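Long-range contacts in type-2Aa cytolytic delta-endotoxin (Bacillus thuringiensis serovar kyushuensis, PDB 1CBY), which kills dipteran larvae by perforating the membranes of their midgut epithelial cells: residues A[166-171]-A[190-195]; A[103-108]-A[211-216]; A[170-175]-A[184-189]; A[94-99]-A[215-220]. All coordinates share one frame; numbering follows the deposited sequence.

Contact 1. Residues A[166-171]-A[190-195]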
# COMPACT_ATOMS: atom_id res chain seq x y z
N SER A 166 22.54 -5.44 -7.50
CA SER A 166 22.53 -4.41 -6.48
C SER A 166 21.42 -3.41 -6.77
O SER A 166 20.98 -3.29 -7.91
CB SER A 166 23.87 -3.68 -6.45
OG SER A 166 24.91 -4.57 -6.10
N TYR A 167 20.96 -2.72 -5.73
CA TYR A 167 19.91 -1.73 -5.90
C TYR A 167 19.70 -0.85 -4.67
O TYR A 167 20.15 -1.18 -3.58
CB TYR A 167 18.58 -2.37 -6.33
CG TYR A 167 18.02 -3.44 -5.39
CD1 TYR A 167 17.20 -3.09 -4.31
CD2 TYR A 167 18.29 -4.79 -5.61
CE1 TYR A 167 16.66 -4.07 -3.48
CE2 TYR A 167 17.75 -5.78 -4.78
CZ TYR A 167 16.94 -5.41 -3.72
OH TYR A 167 16.40 -6.37 -2.90
N TYR A 168 19.07 0.29 -4.89
CA TYR A 168 18.76 1.22 -3.82
C TYR A 168 17.27 1.15 -3.61
O TYR A 168 16.51 1.02 -4.58
CB TYR A 168 19.16 2.64 -4.22
CG TYR A 168 20.64 2.84 -4.42
CD1 TYR A 168 21.56 2.25 -3.56
CD2 TYR A 168 21.12 3.63 -5.46
CE1 TYR A 168 22.93 2.45 -3.72
CE2 TYR A 168 22.49 3.83 -5.63
CZ TYR A 168 23.38 3.24 -4.76
OH TYR A 168 24.73 3.46 -4.90
N TYR A 169 16.83 1.19 -2.36
CA TYR A 169 15.41 1.14 -2.05
C TYR A 169 15.15 2.20 -0.99
O TYR A 169 15.70 2.14 0.10
CB TYR A 169 15.03 -0.24 -1.55
CG TYR A 169 13.57 -0.56 -1.70
CD1 TYR A 169 12.62 0.03 -0.86
CD2 TYR A 169 13.12 -1.46 -2.66
CE1 TYR A 169 11.27 -0.28 -0.98
CE2 TYR A 169 11.77 -1.78 -2.78
CZ TYR A 169 10.85 -1.18 -1.93
OH TYR A 169 9.52 -1.50 -2.03
N ASN A 170 14.33 3.18 -1.34
CA ASN A 170 14.02 4.28 -0.42
C ASN A 170 12.60 4.15 0.12
O ASN A 170 11.65 3.98 -0.65
CB ASN A 170 14.17 5.62 -1.13
CG ASN A 170 15.53 5.77 -1.80
OD1 ASN A 170 16.56 5.40 -1.24
ND2 ASN A 170 15.53 6.32 -3.01
N ILE A 171 12.49 4.27 1.43
CA ILE A 171 11.22 4.16 2.16
C ILE A 171 11.12 5.34 3.13
O ILE A 171 12.14 5.86 3.58
CB ILE A 171 11.20 2.85 3.01
CG1 ILE A 171 11.34 1.62 2.12
CG2 ILE A 171 9.91 2.76 3.81
CD1 ILE A 171 11.56 0.34 2.88
N ALA A 190 16.63 4.12 3.94
CA ALA A 190 17.16 3.72 2.64
C ALA A 190 18.08 2.52 2.78
O ALA A 190 18.99 2.51 3.61
CB ALA A 190 17.89 4.87 1.99
N PHE A 191 17.82 1.50 1.98
CA PHE A 191 18.62 0.29 1.99
C PHE A 191 19.48 0.20 0.73
O PHE A 191 19.01 0.48 -0.37
CB PHE A 191 17.72 -0.95 2.00
CG PHE A 191 17.03 -1.20 3.31
CD1 PHE A 191 17.75 -1.55 4.44
CD2 PHE A 191 15.64 -1.15 3.39
CE1 PHE A 191 17.11 -1.85 5.64
CE2 PHE A 191 14.98 -1.44 4.58
CZ PHE A 191 15.72 -1.80 5.71
N GLU A 192 20.74 -0.19 0.90
CA GLU A 192 21.63 -0.40 -0.23
C GLU A 192 21.78 -1.91 -0.22
O GLU A 192 22.45 -2.46 0.66
CB GLU A 192 22.98 0.28 -0.01
CG GLU A 192 22.92 1.80 -0.04
CD GLU A 192 24.30 2.44 -0.08
OE1 GLU A 192 25.31 1.71 -0.24
OE2 GLU A 192 24.38 3.68 0.05
N VAL A 193 21.09 -2.58 -1.13
CA VAL A 193 21.11 -4.04 -1.20
C VAL A 193 22.01 -4.61 -2.30
O VAL A 193 22.08 -4.08 -3.41
CB VAL A 193 19.68 -4.58 -1.41
CG1 VAL A 193 19.65 -6.11 -1.35
CG2 VAL A 193 18.74 -3.97 -0.38
N SER A 194 22.68 -5.72 -1.99
CA SER A 194 23.55 -6.41 -2.92
C SER A 194 23.30 -7.91 -2.71
O SER A 194 23.27 -8.38 -1.56
CB SER A 194 25.02 -6.06 -2.64
OG SER A 194 25.90 -6.74 -3.51
N VAL A 195 23.07 -8.64 -3.80
CA VAL A 195 22.80 -10.07 -3.73
C VAL A 195 23.71 -10.84 -4.68
O VAL A 195 23.98 -10.40 -5.80
CB VAL A 195 21.34 -10.40 -4.14
CG1 VAL A 195 20.96 -11.77 -3.63
CG2 VAL A 195 20.38 -9.35 -3.61
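The carbonyl oxygen of Val193 is held by two groups of the facing strand: Tyr167 N donates to it at 2.9 Å, while Ser166 CA comes close enough for a CA-H...O contact. Val193 N returns a bond to Tyr167 O. The same exchange recurs between Tyr169 and Phe191, where Phe191 N reaches Tyr169 O at 2.9 Å. These pairs set the register of a beta hairpin of strands 165-175 and 183-195 within the mixed central sheet of the Cyt toxin fold; segments 166-171 and 190-195 run antiparallel, their axes at 165°. On the face carrying Tyr167, Val193 lies beside the tyrosine with CB over the ring face, offset toward the rim and 3.8 Å from the centroid of the Tyr167 ring, in a CH-pi contact. The ring gets there because CG sits between the backbone N and the carbonyl carbon (chi1 58°). Val193 CG1 also reaches the phenol oxygen Tyr167 OH, which is bonded to Thr142 O. Further along, Ile171 CD1 meets the edge of the Phe191 ring at CE2. The other face is more polar. There Glu192 CG runs beside Tyr168 CE1 at 3.7 Å, ring and carboxylate planes turned 60° apart, and Glu192 OE2 forms a salt bridge with Lys218 NZ. Asn170 OD1 rests 3.5 Å from Ala190 CB, while its ND2 bonds Asn42 O.

Contact 2. Residues A[103-108]-A[211-216]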
# COMPACT_ATOMS: atom_id res chain seq x y z
N GLN A 103 25.70 -11.82 5.15
CA GLN A 103 25.73 -13.27 5.29
C GLN A 103 24.70 -13.90 4.37
O GLN A 103 23.88 -13.20 3.78
CB GLN A 103 25.35 -13.66 6.72
CG GLN A 103 23.88 -13.38 7.02
CD GLN A 103 23.52 -13.58 8.47
OE1 GLN A 103 23.66 -12.68 9.29
NE2 GLN A 103 23.05 -14.77 8.80
N THR A 104 24.74 -15.22 4.27
CA THR A 104 23.76 -15.94 3.48
C THR A 104 22.59 -16.06 4.45
O THR A 104 22.78 -16.42 5.62
CB THR A 104 24.28 -17.35 3.08
OG1 THR A 104 25.49 -17.23 2.32
CG2 THR A 104 23.24 -18.09 2.24
N VAL A 105 21.40 -15.65 4.02
CA VAL A 105 20.22 -15.72 4.87
C VAL A 105 18.95 -15.97 4.09
O VAL A 105 18.88 -15.74 2.88
CB VAL A 105 19.97 -14.41 5.64
CG1 VAL A 105 20.40 -14.55 7.07
CG2 VAL A 105 20.66 -13.23 4.98
N GLU A 106 17.95 -16.46 4.82
CA GLU A 106 16.63 -16.71 4.28
C GLU A 106 15.94 -15.37 4.48
O GLU A 106 16.01 -14.80 5.57
CB GLU A 106 15.93 -17.80 5.10
CG GLU A 106 14.57 -18.20 4.57
CD GLU A 106 13.93 -19.32 5.37
OE1 GLU A 106 14.67 -20.14 5.96
OE2 GLU A 106 12.69 -19.38 5.41
N ILE A 107 15.31 -14.85 3.43
CA ILE A 107 14.64 -13.56 3.51
C ILE A 107 13.72 -13.42 4.72
O ILE A 107 13.70 -12.36 5.36
CB ILE A 107 13.89 -13.23 2.20
CG1 ILE A 107 14.89 -13.20 1.03
CG2 ILE A 107 13.18 -11.88 2.31
CD1 ILE A 107 14.26 -13.05 -0.33
N SER A 108 13.01 -14.48 5.08
CA SER A 108 12.12 -14.44 6.23
C SER A 108 12.87 -13.97 7.48
O SER A 108 12.49 -12.99 8.12
CB SER A 108 11.51 -15.81 6.50
OG SER A 108 12.52 -16.78 6.71
N ALA A 211 20.06 -16.37 0.14
CA ALA A 211 21.10 -15.82 -0.73
C ALA A 211 22.08 -15.04 0.14
O ALA A 211 21.75 -14.64 1.25
CB ALA A 211 20.49 -14.91 -1.79
N ARG A 212 23.31 -14.92 -0.34
CA ARG A 212 24.34 -14.17 0.37
C ARG A 212 23.96 -12.71 0.18
O ARG A 212 23.91 -12.21 -0.95
CB ARG A 212 25.72 -14.48 -0.23
CG ARG A 212 26.82 -13.46 0.05
CD ARG A 212 27.33 -13.50 1.48
NE ARG A 212 28.55 -12.70 1.61
CZ ARG A 212 29.12 -12.37 2.76
NH1 ARG A 212 28.60 -12.76 3.91
NH2 ARG A 212 30.23 -11.65 2.76
N TYR A 213 23.60 -12.06 1.28
CA TYR A 213 23.18 -10.67 1.28
C TYR A 213 24.15 -9.71 1.94
O TYR A 213 24.83 -10.04 2.91
CB TYR A 213 21.83 -10.52 1.97
CG TYR A 213 20.64 -10.73 1.08
CD1 TYR A 213 20.08 -9.66 0.37
CD2 TYR A 213 20.04 -11.98 0.95
CE1 TYR A 213 18.97 -9.84 -0.45
CE2 TYR A 213 18.92 -12.17 0.14
CZ TYR A 213 18.40 -11.09 -0.56
OH TYR A 213 17.33 -11.28 -1.40
N GLU A 214 24.20 -8.51 1.37
CA GLU A 214 24.99 -7.40 1.88
C GLU A 214 23.95 -6.29 1.90
O GLU A 214 23.40 -5.92 0.86
CB GLU A 214 26.15 -7.06 0.93
CG GLU A 214 26.91 -5.79 1.31
CD GLU A 214 27.43 -5.79 2.74
OE1 GLU A 214 28.52 -6.37 2.98
OE2 GLU A 214 26.77 -5.21 3.62
N VAL A 215 23.61 -5.82 3.09
CA VAL A 215 22.61 -4.79 3.23
C VAL A 215 23.10 -3.66 4.11
O VAL A 215 23.47 -3.89 5.26
CB VAL A 215 21.30 -5.36 3.86
CG1 VAL A 215 20.28 -4.25 4.10
CG2 VAL A 215 20.70 -6.44 2.97
N LYS A 216 23.13 -2.46 3.55
CA LYS A 216 23.53 -1.29 4.31
C LYS A 216 22.25 -0.51 4.55
O LYS A 216 21.38 -0.46 3.68
CB LYS A 216 24.55 -0.44 3.56
CG LYS A 216 24.95 0.79 4.35
CD LYS A 216 26.24 1.40 3.86
CE LYS A 216 26.60 2.58 4.74
NZ LYS A 216 27.88 3.20 4.31
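Gln103 and Tyr213 exchange backbone bonds where the chain turns a corner, joining the short strand 104-106, which leads directly into helix 107-122, to the long strand 210-225 of the central sheet. The local axes stand at 105°, so strand 104-106 swings sharply across 211-216 while keeping antiparallel pairing. Four hydrogen bonds carry the join. Tyr213 N gives Gln103 O the shortest, 2.8 Å, and Gln103 N answers to Tyr213 O. Two residues on, Val105 N binds Ala211 O at 3.0 Å, and Ala211 N binds Val105 O. Thr104 and Arg212 form the non-hydrogen-bonded pair between them, and Thr104 CA makes a CA-H...O contact with Ala211 O.

Polar side chains occupy the exposed side of this pair. Thr104 OG1 lies against Arg212 CB, the two side chains crossing at about a right angle. The arginine is bent at chi2 (73°), which folds it back along Gln103 and brings the edge of its guanidinium to Gln103 CA.

Apolar contacts gather on the opposite face round the buried Tyr213, which also packs on Met110 of helix 107-122 and on Val193 and Val195. Val105 CG2 approaches Tyr213 CB at 4.2 Å. Ile107, in the first turn of the helix, crosses the tyrosine obliquely, its CG1 4.3 Å from Tyr213 CE2. Beyond that apolar touch, Ile107 CD1 lies beside the hydroxyl oxygen, 3.7 Å from Tyr213 OH.

Contact 3. Residues A[170-175]-A[184-189]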
# COMPACT_ATOMS: atom_id res chain seq x y z
N ASN A 170 14.33 3.18 -1.34
CA ASN A 170 14.02 4.28 -0.42
C ASN A 170 12.60 4.15 0.12
O ASN A 170 11.65 3.98 -0.65
CB ASN A 170 14.17 5.62 -1.13
CG ASN A 170 15.53 5.77 -1.80
OD1 ASN A 170 16.56 5.40 -1.24
ND2 ASN A 170 15.53 6.32 -3.01
N ILE A 171 12.49 4.27 1.43
CA ILE A 171 11.22 4.16 2.16
C ILE A 171 11.12 5.34 3.13
O ILE A 171 12.14 5.86 3.58
CB ILE A 171 11.20 2.85 3.01
CG1 ILE A 171 11.34 1.62 2.12
CG2 ILE A 171 9.91 2.76 3.81
CD1 ILE A 171 11.56 0.34 2.88
N LEU A 172 9.90 5.78 3.41
CA LEU A 172 9.70 6.86 4.37
C LEU A 172 8.47 6.56 5.19
O LEU A 172 7.38 6.38 4.65
CB LEU A 172 9.55 8.22 3.68
CG LEU A 172 9.40 9.38 4.69
CD1 LEU A 172 10.45 10.45 4.46
CD2 LEU A 172 8.00 9.97 4.63
N PHE A 173 8.67 6.45 6.50
CA PHE A 173 7.59 6.18 7.43
C PHE A 173 7.23 7.49 8.12
O PHE A 173 8.11 8.29 8.44
CB PHE A 173 8.03 5.17 8.50
CG PHE A 173 8.32 3.79 7.98
CD1 PHE A 173 7.29 2.97 7.54
CD2 PHE A 173 9.61 3.28 7.98
CE1 PHE A 173 7.54 1.67 7.10
CE2 PHE A 173 9.88 1.98 7.54
CZ PHE A 173 8.84 1.17 7.10
N SER A 174 5.95 7.72 8.33
CA SER A 174 5.48 8.91 9.02
C SER A 174 4.39 8.40 9.97
O SER A 174 3.34 7.91 9.53
CB SER A 174 4.93 9.92 8.02
OG SER A 174 4.73 11.18 8.62
N ILE A 175 4.66 8.47 11.27
CA ILE A 175 3.74 7.97 12.29
C ILE A 175 3.30 9.02 13.32
O ILE A 175 4.12 9.77 13.85
CB ILE A 175 4.35 6.71 12.98
CG1 ILE A 175 3.66 6.42 14.31
CG2 ILE A 175 5.85 6.86 13.13
CD1 ILE A 175 2.27 5.88 14.18
N MET A 184 5.18 14.27 15.89
CA MET A 184 5.00 13.34 14.79
C MET A 184 6.37 12.75 14.56
O MET A 184 7.38 13.45 14.69
CB MET A 184 4.54 14.05 13.53
CG MET A 184 4.45 13.14 12.31
SD MET A 184 3.87 13.97 10.84
CE MET A 184 2.09 13.89 11.07
N ALA A 185 6.43 11.46 14.26
CA ALA A 185 7.70 10.80 14.01
C ALA A 185 7.88 10.51 12.52
O ALA A 185 6.98 9.96 11.88
CB ALA A 185 7.80 9.52 14.83
N VAL A 186 9.02 10.91 11.97
CA VAL A 186 9.31 10.68 10.56
C VAL A 186 10.55 9.81 10.50
O VAL A 186 11.49 10.01 11.26
CB VAL A 186 9.58 11.99 9.81
CG1 VAL A 186 9.75 11.72 8.33
CG2 VAL A 186 8.44 12.96 10.03
N LEU A 187 10.56 8.85 9.58
CA LEU A 187 11.69 7.95 9.46
C LEU A 187 12.14 7.69 8.02
O LEU A 187 11.59 6.82 7.33
CB LEU A 187 11.36 6.61 10.14
CG LEU A 187 12.46 5.77 10.82
CD1 LEU A 187 11.85 4.46 11.27
CD2 LEU A 187 13.62 5.50 9.89
N PRO A 188 13.08 8.50 7.50
CA PRO A 188 13.59 8.32 6.14
C PRO A 188 14.50 7.11 6.20
O PRO A 188 15.52 7.13 6.89
CB PRO A 188 14.40 9.60 5.91
CG PRO A 188 13.72 10.59 6.76
CD PRO A 188 13.49 9.81 8.03
N LEU A 189 14.12 6.04 5.50
CA LEU A 189 14.89 4.80 5.50
C LEU A 189 15.35 4.41 4.09
O LEU A 189 14.54 4.35 3.16
CB LEU A 189 14.02 3.68 6.08
CG LEU A 189 14.56 2.26 6.09
CD1 LEU A 189 15.67 2.15 7.12
CD2 LEU A 189 13.43 1.30 6.41
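The Phe173 ring has Ile171 CG2 over one face and Leu189 CD2 at its edge, 3.8 Å from Phe173 CE2. Its CG is anti to the carbonyl carbon (chi1 -67°), which lays the side chain alongside both Leu187 and Leu189, the ring edge reaching Leu189 CD2. Leu187 meets it lower down, CB against Phe173 CB. This is the turn-proximal part of the beta hairpin 165-175/183-195, the axes of 170-175 and 184-189 nearly antiparallel at 172°, and every residue in it is buried. Three hydrogen-bonded pairs give six backbone bonds: Ile171 with Leu189, Phe173 with Leu187, and Ile175 with Ala185. Ile171 N to Leu189 O is the shortest at 2.7 Å.

The side chains of Ile171, Phe173, Leu187 and Leu189 share one face, where both leucines pack against strand 210-225 on Ala219, Leu187 also on Thr221 and Leu189 on Met217. On the reverse face, toward helix 54-63, Leu172 CD1 reaches both Pro188 CG, at 4.0 Å, and Val186 CG1. Pro188, with no N-H to give, occupies a non-hydrogen-bonded position, where no bond to Leu172 is required. At the end of this face Met184, bent at chi3, brings its SD to 3.7 Å from Ser174 OG.

Contact 4. Residues A[94-99]-A[215-220]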
# COMPACT_ATOMS: atom_id res chain seq x y z
N LYS A 94 17.21 9.37 16.86
CA LYS A 94 18.28 8.39 16.70
C LYS A 94 18.63 8.28 15.23
O LYS A 94 17.76 8.46 14.37
CB LYS A 94 17.79 7.04 17.24
CG LYS A 94 18.87 6.07 17.72
CD LYS A 94 19.41 5.19 16.61
CE LYS A 94 20.45 4.21 17.14
NZ LYS A 94 20.96 3.28 16.09
N THR A 95 19.90 8.04 14.92
CA THR A 95 20.34 7.90 13.54
C THR A 95 21.04 6.56 13.39
O THR A 95 21.37 5.92 14.38
CB THR A 95 21.33 9.03 13.11
OG1 THR A 95 22.48 9.02 13.95
CG2 THR A 95 20.66 10.40 13.18
N LEU A 96 21.25 6.13 12.15
CA LEU A 96 21.93 4.88 11.86
C LEU A 96 22.47 4.95 10.44
O LEU A 96 21.84 5.56 9.57
CB LEU A 96 20.96 3.70 11.98
CG LEU A 96 21.62 2.32 11.81
CD1 LEU A 96 22.24 1.89 13.13
CD2 LEU A 96 20.60 1.29 11.36
N ASN A 97 23.62 4.33 10.21
CA ASN A 97 24.25 4.32 8.90
C ASN A 97 25.34 3.26 8.90
O ASN A 97 26.48 3.55 9.26
CB ASN A 97 24.84 5.71 8.61
CG ASN A 97 25.60 5.77 7.30
OD1 ASN A 97 26.49 6.61 7.13
ND2 ASN A 97 25.25 4.91 6.35
N GLN A 98 25.00 2.03 8.51
CA GLN A 98 25.98 0.94 8.50
C GLN A 98 25.43 -0.35 7.91
O GLN A 98 24.22 -0.48 7.70
CB GLN A 98 26.42 0.65 9.93
CG GLN A 98 25.28 0.18 10.82
CD GLN A 98 25.74 -0.13 12.22
OE1 GLN A 98 26.05 0.77 13.00
NE2 GLN A 98 25.79 -1.41 12.55
N SER A 99 26.32 -1.31 7.67
CA SER A 99 25.93 -2.61 7.14
C SER A 99 25.24 -3.37 8.26
O SER A 99 25.78 -3.49 9.36
CB SER A 99 27.16 -3.40 6.67
OG SER A 99 27.74 -2.81 5.53
N VAL A 215 23.61 -5.82 3.09
CA VAL A 215 22.61 -4.79 3.23
C VAL A 215 23.10 -3.66 4.11
O VAL A 215 23.47 -3.89 5.26
CB VAL A 215 21.30 -5.36 3.86
CG1 VAL A 215 20.28 -4.25 4.10
CG2 VAL A 215 20.70 -6.44 2.97
N LYS A 216 23.13 -2.46 3.55
CA LYS A 216 23.53 -1.29 4.31
C LYS A 216 22.25 -0.51 4.55
O LYS A 216 21.38 -0.46 3.68
CB LYS A 216 24.55 -0.44 3.56
CG LYS A 216 24.95 0.79 4.35
CD LYS A 216 26.24 1.40 3.86
CE LYS A 216 26.60 2.58 4.74
NZ LYS A 216 27.88 3.20 4.31
N MET A 217 22.12 0.07 5.73
CA MET A 217 20.92 0.81 6.09
C MET A 217 21.27 2.23 6.53
O MET A 217 22.23 2.44 7.27
CB MET A 217 20.19 0.07 7.21
CG MET A 217 18.80 0.56 7.53
SD MET A 217 17.96 -0.48 8.75
CE MET A 217 17.49 0.73 9.96
N LYS A 218 20.51 3.20 6.04
CA LYS A 218 20.71 4.61 6.38
C LYS A 218 19.36 5.11 6.85
O LYS A 218 18.39 5.11 6.09
CB LYS A 218 21.19 5.39 5.16
CG LYS A 218 22.60 5.02 4.72
CD LYS A 218 22.92 5.55 3.33
CE LYS A 218 22.17 4.78 2.26
NZ LYS A 218 22.42 5.32 0.90
N ALA A 219 19.29 5.51 8.12
CA ALA A 219 18.04 5.97 8.70
C ALA A 219 18.23 6.93 9.86
O ALA A 219 19.27 6.95 10.52
CB ALA A 219 17.22 4.78 9.17
N LEU A 220 17.20 7.72 10.11
CA LEU A 220 17.20 8.67 11.21
C LEU A 220 15.75 8.96 11.54
O LEU A 220 14.90 9.00 10.65
CB LEU A 220 17.93 9.96 10.85
CG LEU A 220 17.24 11.02 9.99
CD1 LEU A 220 17.99 12.32 10.12
CD2 LEU A 220 17.19 10.58 8.54
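An antiparallel strand pair on the central sheet joins 94-99, on strand 90-102, to 215-220, on strand 210-225, two elements far apart in sequence. Leu96 N binds Ala219 O at 2.7 Å, and Ala219 N returns to Leu96 O. Gln98 and Met217 repeat the exchange at the corner where the first strand bends: Met217 N reaches Gln98 O at 2.9 Å, and Gln98 N bonds Met217 O in return. Between these pairs, Asn97 CA makes a CA-H...O contact with Met217 O.

On the face of Leu96, its CD2 touches Met217 CE at 3.5 Å, the side chains crossing at about a right angle. The face of Asn97 is mixed. With CG anti to the backbone N (chi1 176°), its amide extends between two lysine chains, and ND2 lies close to both Lys216 CE and Lys218 CG. These are contacts with methylene groups; the Lys218 ammonium turns away to bond Phe75 O, next to its partner Glu192. Farther along, Thr95 CG2 rests 3.6 Å from Leu220 CB.

Helix 107-122 packs on the Leu96 and Met217 face through Ile117 and Val121, helix 77-84 meets Thr95, Asn97 and Leu220 on the other, and strand 183-195 flanks 215-220 along its remaining edge.

How the contacts relate
Contacts 1 and 3 are two lengths of one hairpin, sharing Asn170 and Ile171, and both are buried; contact 3, whose centre lies about 5 Å from that of the chain, is almost wholly aliphatic and aromatic, while contact 1 adds tyrosine hydroxyls and a more polar face carrying one glutamate. Contacts 2 and 4 share Val215 and Lys216 on strand 210-225 and are partly exposed, with lysine, arginine and amide side chains among their contacts. Strand 183-195 lies beside strand 210-225, so all four belong to one sheet: probable backbone hydrogen bonds run from Glu192 N to Lys216 O and from Ser194 N to Glu214 O, and the Glu192-Lys218 pair ties contact 1 to contact 4.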